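Local coordinates for 6-aminohexanoate-dimer hydrolase (Bacillus anthracis, PDB 4GB7), which probably hydrolyses amide bonds in small substrates such as 6-aminohexanoate dimer, as a serine hydrolase of the beta-lactamase family, at residues F113-N118 / I413-E418; A139-F145 / A299-L303; K267-E271 / I296-S300. One frame throughout, in Å; residues are numbered along the deposited sequence.

In the fold
Contact 1 joins strand 110-117 of the five-stranded antiparallel sheet to the C-terminal helix 402-417. Its two segments are the first and last along the chain, and those of contacts 2 and 3 lie between them. The centre of contact 2 is about 4 Å from the centre of the chain, where the start of helix 143-155 meets the loop ahead of strand 303-305. Contact 3 ties an earlier part of that loop to the start of helix 269-278, sharing A299 and S300 with contact 2. Their centres are about 10 Å apart; the centre of contact 1 lies about 24 Å and 32 Å from those of contacts 2 and 3. Contact 2 holds the probable catalytic motif; contact 1 packs a helix on one sheet face, well away.

Contact 1. Residues F113-N118 / I413-E418; sequences FVVVHN and IAHHLE
V115 and L417 meet at the apolar centre, with V115 CG1 3.8 Å from L417 CD1. V115 CG1 also lies 4.3 Å from I413 CG2. Beyond V115, I413 CD1 reaches the edge of the F113 ring at CZ, 4.1 Å away. F113, V115 and H117 all point toward the helix. V114 and V116 point the other way and touch helix 307-318. The antiparallel sheet is thus covered by helices on both faces, with the C-terminal helix 402-417 on this one. This layering is characteristic of the alpha/beta region of the serine beta-lactamase fold. Strand 113-117 and helix 413-417 cross at -43°.

The H117 ring begins the polar edge. CG stands anti to the backbone N (chi1 -176°), which carries the ring out beside L417. L417 CB packs over one face as a CH-pi contact, 3.9 Å from the ring centroid. N118 ND2 lies over the opposite face. H117 NE2 donates to E418 OE2 at 2.7 Å, on the anti side of the carboxylate. The carboxylate stands 86° from the ring plane. Water 1 accepts from N118 ND2 and donates to the same OE2, while N118 OD1 takes a hydrogen bond from K386.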
loop_
_atom_site.group_PDB
_atom_site.type_symbol
_atom_site.label_atom_id
_atom_site.label_comp_id
_atom_site.label_asym_id
_atom_site.label_seq_id
_atom_site.Cartn_x
_atom_site.Cartn_y
_atom_site.Cartn_z
ATOM N N PHE A 113 1.534 -1.327 15.301
ATOM C CA PHE A 113 1.746 0.105 15.279
ATOM C C PHE A 113 3.218 0.332 15.591
ATOM O O PHE A 113 3.693 -0.082 16.620
ATOM C CB PHE A 113 0.803 0.804 16.231
ATOM C CG PHE A 113 0.812 2.286 16.118
ATOM C CD1 PHE A 113 0.133 2.915 15.084
ATOM C CD2 PHE A 113 1.517 3.075 17.022
ATOM C CE1 PHE A 113 0.130 4.294 14.985
ATOM C CE2 PHE A 113 1.467 4.448 16.953
ATOM C CZ PHE A 113 0.810 5.061 15.908
ATOM N N VAL A 114 3.939 0.920 14.641
ATOM C CA VAL A 114 5.364 1.189 14.779
ATOM C C VAL A 114 5.654 2.671 14.500
ATOM O O VAL A 114 5.246 3.207 13.425
ATOM C CB VAL A 114 6.169 0.324 13.809
ATOM C CG1 VAL A 114 7.653 0.685 13.826
ATOM C CG2 VAL A 114 5.946 -1.187 14.085
ATOM N N VAL A 115 6.404 3.290 15.404
ATOM C CA VAL A 115 6.839 4.679 15.286
ATOM C C VAL A 115 8.379 4.745 15.316
ATOM O O VAL A 115 9.036 4.283 16.241
ATOM C CB VAL A 115 6.281 5.586 16.392
ATOM C CG1 VAL A 115 6.734 7.041 16.175
ATOM C CG2 VAL A 115 4.774 5.430 16.539
ATOM N N VAL A 116 8.934 5.319 14.266
ATOM C CA VAL A 116 10.365 5.523 14.092
ATOM C C VAL A 116 10.591 7.046 14.032
ATOM O O VAL A 116 9.802 7.775 13.399
ATOM C CB VAL A 116 10.877 4.883 12.821
ATOM C CG1 VAL A 116 12.406 5.059 12.681
ATOM C CG2 VAL A 116 10.571 3.394 12.814
ATOM N N HIS A 117 11.628 7.522 14.706
ATOM C CA HIS A 117 11.916 8.970 14.843
ATOM C C HIS A 117 13.408 9.170 14.783
ATOM O O HIS A 117 14.171 8.533 15.515
ATOM C CB HIS A 117 11.395 9.504 16.154
ATOM C CG HIS A 117 11.557 10.979 16.314
ATOM N ND1 HIS A 117 12.029 11.539 17.452
ATOM C CD2 HIS A 117 11.305 12.033 15.418
ATOM C CE1 HIS A 117 12.067 12.897 17.298
ATOM N NE2 HIS A 117 11.636 13.200 16.055
ATOM N N ASN A 118 13.848 9.977 13.826
ATOM C CA ASN A 118 15.269 10.166 13.564
ATOM C C ASN A 118 16.001 8.830 13.390
ATOM O O ASN A 118 17.165 8.654 13.809
ATOM C CB ASN A 118 15.965 11.030 14.656
ATOM C CG ASN A 118 15.413 12.443 14.743
ATOM O OD1 ASN A 118 15.287 13.119 13.726
ATOM N ND2 ASN A 118 15.098 12.895 15.952
ATOM N N ILE A 413 1.636 13.076 17.639
ATOM C CA ILE A 413 2.780 12.254 18.020
ATOM C C ILE A 413 4.101 12.902 17.581
ATOM O O ILE A 413 5.037 12.992 18.353
ATOM C CB ILE A 413 2.676 10.788 17.515
ATOM C CG1 ILE A 413 1.512 10.079 18.180
ATOM C CG2 ILE A 413 4.037 10.062 17.719
ATOM C CD1 ILE A 413 1.125 8.771 17.505
ATOM N N ALA A 414 4.185 13.316 16.317
ATOM C CA ALA A 414 5.378 13.989 15.825
ATOM C C ALA A 414 5.760 15.196 16.717
ATOM O O ALA A 414 6.927 15.399 17.062
ATOM C CB ALA A 414 5.154 14.455 14.371
ATOM N N HIS A 415 4.796 16.049 17.032
ATOM C CA HIS A 415 5.112 17.266 17.783
ATOM C C HIS A 415 5.567 16.909 19.204
ATOM O O HIS A 415 6.411 17.577 19.774
ATOM C CB HIS A 415 3.902 18.178 17.839
ATOM C CG HIS A 415 3.563 18.793 16.516
ATOM N ND1 HIS A 415 2.469 19.553 16.318
ATOM C CD2 HIS A 415 4.202 18.689 15.272
ATOM C CE1 HIS A 415 2.456 19.963 15.027
ATOM N NE2 HIS A 415 3.503 19.414 14.399
ATOM N N HIS A 416 4.983 15.868 19.780
ATOM C CA HIS A 416 5.431 15.341 21.071
ATOM C C HIS A 416 6.867 14.852 21.050
ATOM O O HIS A 416 7.661 15.207 21.930
ATOM C CB HIS A 416 4.488 14.262 21.533
ATOM C CG HIS A 416 4.927 13.569 22.785
ATOM N ND1 HIS A 416 4.742 14.097 24.009
ATOM C CD2 HIS A 416 5.536 12.356 22.965
ATOM C CE1 HIS A 416 5.213 13.249 24.936
ATOM N NE2 HIS A 416 5.703 12.177 24.295
ATOM N N LEU A 417 7.224 14.074 20.033
ATOM C CA LEU A 417 8.568 13.532 19.889
ATOM C C LEU A 417 9.584 14.639 19.603
ATOM O O LEU A 417 10.760 14.526 19.968
ATOM C CB LEU A 417 8.575 12.474 18.771
ATOM C CG LEU A 417 7.785 11.186 19.038
ATOM C CD1 LEU A 417 7.890 10.288 17.835
ATOM C CD2 LEU A 417 8.220 10.452 20.306
ATOM N N GLU A 418 9.142 15.714 18.953
ATOM C CA GLU A 418 9.982 16.847 18.679
ATOM C C GLU A 418 10.100 17.790 19.878
ATOM O O GLU A 418 10.808 18.754 19.804
ATOM C CB GLU A 418 9.484 17.601 17.418
ATOM C CG GLU A 418 9.672 16.885 16.090
ATOM C CD GLU A 418 11.124 16.873 15.629
ATOM O OE1 GLU A 418 11.558 17.900 15.092
ATOM O OE2 GLU A 418 11.823 15.849 15.808
HETATM O O HOH W 1 14.426 15.555 16.880
#

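Contact 2. Residues A139-F145 / A299-L303; sequences ASLAKVF and ASAGL
The K143 side chain leaves with CG anti to its carbonyl carbon (chi1 -67°) and runs extended until it bends at chi4 (70°). This bend brings NZ to S300 O, to which it donates at 2.9 Å, tilted 25° from the carbonyl plane. NZ also donates to S140 OG at 2.6 Å, and N251 OD1 is a further partner. S140 OG is also hydrogen-bonded to Y249 OH and to a bound nitrate ion. S300 OG turns to E255 instead.

The backbones run close. A301 CA-H points at A139 O, with CA and O 3.2 Å apart, and S140 CA lies 3.4 Å from S300 O in a similar contact. A142 CB fits between A299 O and L303 CB, the latter 3.8 Å away. L303 CD2 sits over one face of the F145 ring, 3.9 Å from its centroid and offset toward the rim near CD2. F145 also stacks on F313. Water 4 bridges the two segments by donating to both A142 O and A299 O, two acceptors that cannot bond to each other.

S140 and K143 fit the SxxK pattern at the start of a helix, with Y249 as a second hydroxyl near the lysine. This is consistent with the active site of serine beta-lactamase relatives, and the nitrate beside S140 may mark the substrate pocket.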
loop_
_atom_site.group_PDB
_atom_site.type_symbol
_atom_site.label_atom_id
_atom_site.label_comp_id
_atom_site.label_asym_id
_atom_site.label_seq_id
_atom_site.Cartn_x
_atom_site.Cartn_y
_atom_site.Cartn_z
ATOM N N ALA A 139 -3.063 -4.381 1.833
ATOM C CA ALA A 139 -3.976 -3.814 0.863
ATOM C C ALA A 139 -3.170 -2.901 -0.069
ATOM O O ALA A 139 -2.149 -3.328 -0.564
ATOM C CB ALA A 139 -5.140 -3.094 1.543
ATOM N N SER A 140 -3.562 -1.651 -0.262
ATOM C CA SER A 140 -2.949 -0.790 -1.292
ATOM C C SER A 140 -1.569 -0.218 -0.918
ATOM O O SER A 140 -0.969 0.463 -1.723
ATOM C CB SER A 140 -3.896 0.380 -1.659
ATOM O OG SER A 140 -5.025 -0.049 -2.396
ATOM N N LEU A 141 -1.032 -0.521 0.265
ATOM C CA LEU A 141 0.351 -0.147 0.567
ATOM C C LEU A 141 1.310 -0.718 -0.476
ATOM O O LEU A 141 2.325 -0.146 -0.698
ATOM C CB LEU A 141 0.800 -0.566 1.943
ATOM C CG LEU A 141 0.466 0.375 3.086
ATOM C CD1 LEU A 141 -0.813 1.149 3.008
ATOM C CD2 LEU A 141 0.694 -0.282 4.437
ATOM N N ALA A 142 0.976 -1.867 -1.082
ATOM C CA ALA A 142 1.760 -2.424 -2.164
ATOM C C ALA A 142 2.047 -1.489 -3.278
ATOM O O ALA A 142 3.109 -1.636 -3.966
ATOM C CB ALA A 142 1.036 -3.661 -2.741
ATOM N N LYS A 143 1.167 -0.530 -3.523
ATOM C CA LYS A 143 1.304 0.230 -4.784
ATOM C C LYS A 143 2.622 1.000 -4.912
ATOM O O LYS A 143 3.162 1.184 -6.021
ATOM C CB LYS A 143 0.126 1.198 -4.917
ATOM C CG LYS A 143 -1.198 0.498 -5.116
ATOM C CD LYS A 143 -2.348 1.446 -5.349
ATOM C CE LYS A 143 -3.615 0.733 -5.851
ATOM N NZ LYS A 143 -4.318 -0.141 -4.857
ATOM N N VAL A 144 3.140 1.451 -3.780
ATOM C CA VAL A 144 4.355 2.269 -3.759
ATOM C C VAL A 144 5.594 1.476 -4.218
ATOM O O VAL A 144 6.522 2.052 -4.709
ATOM C CB VAL A 144 4.575 2.993 -2.423
ATOM C CG1 VAL A 144 3.403 3.958 -2.174
ATOM C CG2 VAL A 144 4.818 2.030 -1.247
ATOM N N PHE A 145 5.555 0.165 -4.084
ATOM C CA PHE A 145 6.642 -0.716 -4.556
ATOM C C PHE A 145 6.659 -0.787 -6.047
ATOM O O PHE A 145 7.738 -0.696 -6.632
ATOM C CB PHE A 145 6.522 -2.081 -3.884
ATOM C CG PHE A 145 6.814 -2.010 -2.404
ATOM C CD1 PHE A 145 8.093 -2.099 -1.947
ATOM C CD2 PHE A 145 5.800 -1.817 -1.511
ATOM C CE1 PHE A 145 8.376 -1.967 -0.606
ATOM C CE2 PHE A 145 6.049 -1.702 -0.180
ATOM C CZ PHE A 145 7.337 -1.778 0.280
ATOM N N ALA A 299 -0.235 -6.729 -7.740
ATOM C CA ALA A 299 0.632 -5.606 -7.505
ATOM C C ALA A 299 -0.036 -4.476 -6.712
ATOM O O ALA A 299 0.636 -3.685 -6.043
ATOM C CB ALA A 299 1.139 -5.052 -8.856
ATOM N N SER A 300 -1.365 -4.402 -6.817
ATOM C CA SER A 300 -2.130 -3.271 -6.305
ATOM C C SER A 300 -2.536 -3.504 -4.885
ATOM O O SER A 300 -2.875 -2.556 -4.209
ATOM C CB SER A 300 -3.384 -3.013 -7.161
ATOM O OG SER A 300 -4.244 -4.135 -7.139
ATOM N N ALA A 301 -2.483 -4.750 -4.421
ATOM C CA ALA A 301 -3.137 -5.038 -3.116
ATOM C C ALA A 301 -2.627 -6.251 -2.348
ATOM O O ALA A 301 -3.140 -6.560 -1.240
ATOM C CB ALA A 301 -4.624 -5.214 -3.371
ATOM N N GLY A 302 -1.655 -6.970 -2.908
ATOM C CA GLY A 302 -1.317 -8.305 -2.388
ATOM C C GLY A 302 -0.027 -8.522 -1.608
ATOM O O GLY A 302 0.320 -9.665 -1.290
ATOM N N LEU A 303 0.702 -7.450 -1.312
ATOM C CA LEU A 303 1.976 -7.563 -0.583
ATOM C C LEU A 303 1.697 -7.687 0.889
ATOM O O LEU A 303 0.870 -6.961 1.413
ATOM C CB LEU A 303 2.889 -6.375 -0.867
ATOM C CG LEU A 303 4.326 -6.455 -0.350
ATOM C CD1 LEU A 303 5.116 -7.660 -0.902
ATOM C CD2 LEU A 303 5.027 -5.144 -0.665
HETATM O O HOH W 2 -0.137 -4.960 -0.156
HETATM O O HOH W 3 -2.257 -7.316 1.170
HETATM O O HOH W 4 3.321 -3.652 -5.784
#

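Contact 3. Residues K267-E271 / I296-S300; sequences KSLAE and IEQAS
The E297 carboxylate turns one face to the first turn of helix 269-278. L269 CB lies over that face, 3.3 Å from OE1. The backbone N atoms of L269 and A270 lie on the same side. S268 CB instead sits close to the carboxylate plane, beside OE2. E297 reaches the helix through a bend at chi2 (88°), which turns the carboxylate flat against the turn.

A270 N donates to E297 OE2 at 2.9 Å, with an N-H...O angle of 161°. It comes from well above the carboxylate plane, 68° out of it. L269 N makes a weak hydrogen bond to OE1 at 3.4 Å. Both oxygens have further partners. OE2 accepts from N67 ND2 and OE1 forms a salt bridge with R262. The buried carboxylate is therefore gripped by side chains as well as by helix N-H groups. Its place at a helix start would probably favour the charged form.

Next to it the contact is apolar. L269 CD2 packs tightly on A299 CB at 3.4 Å. The leucine also touches R262 of helix 251-265 and Y289 of strand 287-290.

S268 and E271 close the helix start on themselves. E271 N donates to S268 OG at 3.0 Å, and S268 N donates back to E271 OE1 at 3.0 Å. This reciprocal pair is a capping box with S268 as N-cap. E297, from the loop between strands 287-290 and 303-305, supplies acceptors for the N-H groups of A270 and, weakly, L269, between the two residues of the box.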
loop_
_atom_site.group_PDB
_atom_site.type_symbol
_atom_site.label_atom_id
_atom_site.label_comp_id
_atom_site.label_asym_id
_atom_site.label_seq_id
_atom_site.Cartn_x
_atom_site.Cartn_y
_atom_site.Cartn_z
ATOM N N LYS A 267 11.339 -10.835 -15.237
ATOM C CA LYS A 267 11.324 -11.400 -13.870
ATOM C C LYS A 267 9.971 -11.106 -13.241
ATOM O O LYS A 267 9.275 -10.206 -13.692
ATOM C CB LYS A 267 12.429 -10.761 -13.023
ATOM C CG LYS A 267 13.855 -11.047 -13.503
ATOM C CD LYS A 267 14.898 -10.242 -12.773
ATOM C CE LYS A 267 16.313 -10.704 -13.131
ATOM N NZ LYS A 267 17.336 -10.045 -12.279
ATOM N N SER A 268 9.600 -11.866 -12.209
ATOM C CA SER A 268 8.324 -11.646 -11.552
ATOM C C SER A 268 8.344 -10.326 -10.780
ATOM O O SER A 268 9.401 -9.735 -10.537
ATOM C CB SER A 268 7.978 -12.811 -10.611
ATOM O OG SER A 268 8.872 -12.794 -9.518
ATOM N N LEU A 269 7.181 -9.854 -10.355
ATOM C CA LEU A 269 7.178 -8.634 -9.546
ATOM C C LEU A 269 7.876 -8.959 -8.208
ATOM O O LEU A 269 8.627 -8.119 -7.685
ATOM C CB LEU A 269 5.750 -8.133 -9.290
ATOM C CG LEU A 269 5.699 -6.795 -8.534
ATOM C CD1 LEU A 269 6.462 -5.647 -9.220
ATOM C CD2 LEU A 269 4.219 -6.449 -8.283
ATOM N N ALA A 270 7.625 -10.152 -7.659
ATOM C CA ALA A 270 8.195 -10.549 -6.391
ATOM C C ALA A 270 9.716 -10.548 -6.483
ATOM O O ALA A 270 10.380 -10.058 -5.585
ATOM C CB ALA A 270 7.672 -11.898 -5.903
ATOM N N GLU A 271 10.260 -11.043 -7.590
ATOM C CA GLU A 271 11.719 -11.087 -7.769
ATOM C C GLU A 271 12.308 -9.695 -7.903
ATOM O O GLU A 271 13.379 -9.399 -7.335
ATOM C CB GLU A 271 12.064 -11.930 -8.978
ATOM C CG GLU A 271 11.874 -13.408 -8.716
ATOM C CD GLU A 271 11.730 -14.288 -9.976
ATOM O OE1 GLU A 271 11.627 -13.827 -11.178
ATOM O OE2 GLU A 271 11.717 -15.510 -9.745
ATOM N N ILE A 296 0.677 -14.645 -11.133
ATOM C CA ILE A 296 0.848 -13.201 -11.306
ATOM C C ILE A 296 0.418 -12.505 -10.032
ATOM O O ILE A 296 -0.715 -12.680 -9.553
ATOM C CB ILE A 296 0.047 -12.666 -12.515
ATOM C CG1 ILE A 296 0.587 -13.233 -13.832
ATOM C CG2 ILE A 296 0.049 -11.151 -12.554
ATOM C CD1 ILE A 296 2.037 -12.959 -14.128
ATOM N N GLU A 297 1.303 -11.647 -9.513
ATOM C CA GLU A 297 1.057 -10.999 -8.241
ATOM C C GLU A 297 -0.041 -9.921 -8.358
ATOM O O GLU A 297 -0.153 -9.263 -9.375
ATOM C CB GLU A 297 2.312 -10.297 -7.703
ATOM C CG GLU A 297 3.542 -11.186 -7.539
ATOM C CD GLU A 297 4.419 -11.317 -8.748
ATOM O OE1 GLU A 297 4.012 -10.902 -9.863
ATOM O OE2 GLU A 297 5.505 -11.948 -8.564
ATOM N N GLN A 298 -0.854 -9.774 -7.303
ATOM C CA GLN A 298 -1.676 -8.578 -7.114
ATOM C C GLN A 298 -0.750 -7.435 -6.742
ATOM O O GLN A 298 -0.537 -7.196 -5.559
ATOM C CB GLN A 298 -2.648 -8.747 -5.933
ATOM C CG GLN A 298 -3.695 -9.787 -6.142
ATOM C CD GLN A 298 -4.543 -9.968 -4.916
ATOM O OE1 GLN A 298 -4.243 -9.416 -3.852
ATOM N NE2 GLN A 298 -5.573 -10.767 -5.041
ATOM N N ALA A 299 -0.235 -6.729 -7.740
ATOM C CA ALA A 299 0.632 -5.606 -7.505
ATOM C C ALA A 299 -0.036 -4.476 -6.712
ATOM O O ALA A 299 0.636 -3.685 -6.043
ATOM C CB ALA A 299 1.139 -5.052 -8.856
ATOM N N SER A 300 -1.365 -4.402 -6.817
ATOM C CA SER A 300 -2.130 -3.271 -6.305
ATOM C C SER A 300 -2.536 -3.504 -4.885
ATOM O O SER A 300 -2.875 -2.556 -4.209
ATOM C CB SER A 300 -3.384 -3.013 -7.161
ATOM O OG SER A 300 -4.244 -4.135 -7.139
#